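Local coordinates for clan CA, family C40, NlpC/P60 superfamily cysteine peptidase (Trichomonas vaginalis, PDB 6BIO), which probably acts as a cysteine peptidase of the NlpC/P60 family, a peptidoglycan hydrolase that the parasite acquired laterally and directs against bacteria, at residues A[160-165]-A[246-251]. Sequence-based numbering, arbitrary orientation. Where two conformers were deposited one is given.
Sequences NLVKTK and QFIHAS
Ile248, on strand 246-251, reaches across and meets two successive residues, Val162 and Lys163, of helix 154-163. Between the two segments the backbones are nearest at Val162 and Ile248, whose CA atoms are 7.0 Å apart. Followed outward, the isoleucine shows how the contact is shared. Its CB lies 4.0 Å from Val162 CG2, the nearer of the valine's two methyls. At CB the chain divides: CG2, anti to the backbone N, stays against the valine, 4.1 Å from Val162 CG2, while the CG1 arm (chi1 -74°) runs on toward the lysine. The extended second torsion, chi2 173°, carries CD1 to the closest approach of the contact, 3.6 Å from Lys163 CG, and to 4.0 Å from Lys163 CA. Ile248 CD1 also lies 4.1 Å from Val162 CG2, so this one methyl touches both helix residues, whereas CG2 keeps to the valine. Val162 and Ile248 pass one another in opposite directions, whereas the lysine chain crosses the isoleucine at about a right angle and offers only its aliphatic root.

Neighbouring residues add to the packing: Val242, on the adjoining strand 237-243, touches all three side chains, and Ala189 of helix 182-191 packs on Val162. Alternation along the strand sends Phe247 and His249 away from the helix, and His249 ND1 is hydrogen-bonded to His237 NE2 there. The contact therefore joins a helix to one face of the antiparallel sheet in the papain-like NlpC/P60 fold. With 135 Å² buried and carbon meeting carbon at each close approach between the segments, its chemistry implies cohesion by dispersion and the hydrophobic effect, without directional bonds between the two segments.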
loop_
_atom_site.group_PDB
_atom_site.type_symbol
_atom_site.label_atom_id
_atom_site.label_comp_id
_atom_site.label_asym_id
_atom_site.label_seq_id
_atom_site.Cartn_x
_atom_site.Cartn_y
_atom_site.Cartn_z
ATOM N N ASN A 160 6.195 -0.834 -11.596
ATOM C CA ASN A 160 5.307 -0.053 -12.459
ATOM C C ASN A 160 4.865 1.236 -11.756
ATOM O O ASN A 160 4.848 2.316 -12.366
ATOM C CB ASN A 160 4.094 -0.864 -12.900
ATOM C CG ASN A 160 3.078 0.025 -13.656
ATOM O OD1 ASN A 160 3.297 0.434 -14.813
ATOM N ND2 ASN A 160 1.968 0.332 -13.004
ATOM N N LEU A 161 4.474 1.143 -10.481
ATOM C CA LEU A 161 3.985 2.337 -9.780
ATOM C C LEU A 161 5.030 3.454 -9.745
ATOM O O LEU A 161 4.687 4.615 -9.977
ATOM C CB LEU A 161 3.521 1.964 -8.369
ATOM C CG LEU A 161 2.133 1.324 -8.367
ATOM C CD1 LEU A 161 1.914 0.422 -7.171
ATOM C CD2 LEU A 161 1.056 2.409 -8.412
ATOM N N VAL A 162 6.303 3.138 -9.444
ATOM C CA VAL A 162 7.279 4.230 -9.443
ATOM C C VAL A 162 7.509 4.772 -10.847
ATOM O O VAL A 162 7.770 5.971 -11.000
ATOM C CB VAL A 162 8.595 3.909 -8.709
ATOM C CG1 VAL A 162 8.352 3.598 -7.256
ATOM C CG2 VAL A 162 9.356 2.771 -9.406
ATOM N N LYS A 163 7.402 3.937 -11.887
ATOM C CA LYS A 163 7.517 4.454 -13.251
ATOM C C LYS A 163 6.451 5.490 -13.542
ATOM O O LYS A 163 6.714 6.423 -14.286
ATOM C CB LYS A 163 7.457 3.325 -14.279
ATOM C CG LYS A 163 8.676 2.428 -14.248
ATOM C CD LYS A 163 8.512 1.225 -15.171
ATOM C CE LYS A 163 9.633 0.240 -14.942
ATOM N NZ LYS A 163 9.603 -0.885 -15.958
ATOM N N THR A 164 5.251 5.342 -12.969
ATOM C CA THR A 164 4.176 6.304 -13.224
ATOM C C THR A 164 4.510 7.679 -12.674
ATOM O O THR A 164 3.791 8.649 -12.983
ATOM C CB THR A 164 2.822 5.866 -12.629
ATOM O OG1 THR A 164 2.795 6.028 -11.212
ATOM C CG2 THR A 164 2.451 4.439 -13.033
ATOM N N LYS A 165 5.564 7.785 -11.842
ATOM C CA LYS A 165 5.949 9.060 -11.260
ATOM C C LYS A 165 7.229 9.628 -11.859
ATOM O O LYS A 165 7.727 10.670 -11.376
ATOM C CB LYS A 165 6.068 8.961 -9.740
ATOM C CG LYS A 165 4.724 8.549 -9.086
ATOM C CD LYS A 165 3.618 9.547 -9.349
ATOM C CE LYS A 165 2.348 9.114 -8.656
ATOM N NZ LYS A 165 1.297 10.156 -8.660
ATOM N N GLN A 246 18.756 -1.057 -13.600
ATOM C CA GLN A 246 18.341 0.294 -13.292
ATOM C C GLN A 246 17.500 0.295 -12.024
ATOM O O GLN A 246 16.750 -0.650 -11.740
ATOM C CB GLN A 246 17.451 0.867 -14.373
ATOM C CG GLN A 246 18.030 0.861 -15.773
ATOM C CD GLN A 246 19.230 1.740 -15.918
ATOM O OE1 GLN A 246 20.287 1.295 -16.376
ATOM N NE2 GLN A 246 19.076 2.995 -15.555
ATOM N N PHE A 247 17.598 1.394 -11.279
ATOM C CA PHE A 247 16.617 1.725 -10.262
ATOM C C PHE A 247 16.018 3.084 -10.555
ATOM O O PHE A 247 16.534 3.857 -11.349
ATOM C CB PHE A 247 17.188 1.641 -8.848
ATOM C CG PHE A 247 18.289 2.667 -8.476
ATOM C CD1 PHE A 247 17.935 3.880 -7.887
ATOM C CD2 PHE A 247 19.651 2.332 -8.501
ATOM C CE1 PHE A 247 18.908 4.775 -7.443
ATOM C CE2 PHE A 247 20.601 3.208 -8.059
ATOM C CZ PHE A 247 20.229 4.445 -7.532
ATOM N N ILE A 248 14.865 3.329 -9.948
ATOM C CA ILE A 248 14.219 4.636 -9.998
ATOM C C ILE A 248 14.266 5.274 -8.613
ATOM O O ILE A 248 14.093 4.602 -7.586
ATOM C CB ILE A 248 12.783 4.520 -10.534
ATOM C CG1 ILE A 248 12.824 4.267 -12.042
ATOM C CG2 ILE A 248 11.981 5.796 -10.202
ATOM C CD1 ILE A 248 11.480 3.970 -12.681
ATOM N N HIS A 249 14.559 6.567 -8.572
ATOM C CA HIS A 249 14.611 7.298 -7.317
ATOM C C HIS A 249 14.232 8.760 -7.521
ATOM O O HIS A 249 14.278 9.292 -8.636
ATOM C CB HIS A 249 15.999 7.223 -6.652
ATOM C CG HIS A 249 17.139 7.840 -7.423
ATOM N ND1 HIS A 249 18.292 8.236 -6.783
ATOM C CD2 HIS A 249 17.361 8.040 -8.745
ATOM C CE1 HIS A 249 19.157 8.716 -7.667
ATOM N NE2 HIS A 249 18.623 8.597 -8.871
ATOM N N ALA A 250 13.824 9.397 -6.428
ATOM C CA ALA A 250 13.700 10.841 -6.397
ATOM C C ALA A 250 15.044 11.381 -5.943
ATOM O O ALA A 250 15.514 11.025 -4.848
ATOM C CB ALA A 250 12.592 11.276 -5.447
ATOM N N SER A 251 15.651 12.216 -6.766
ATOM C CA SER A 251 17.006 12.661 -6.513
ATOM C C SER A 251 17.105 14.170 -6.561
ATOM O O SER A 251 16.468 14.810 -7.389
ATOM C CB SER A 251 17.906 12.120 -7.601
ATOM O OG SER A 251 19.249 12.531 -7.428
#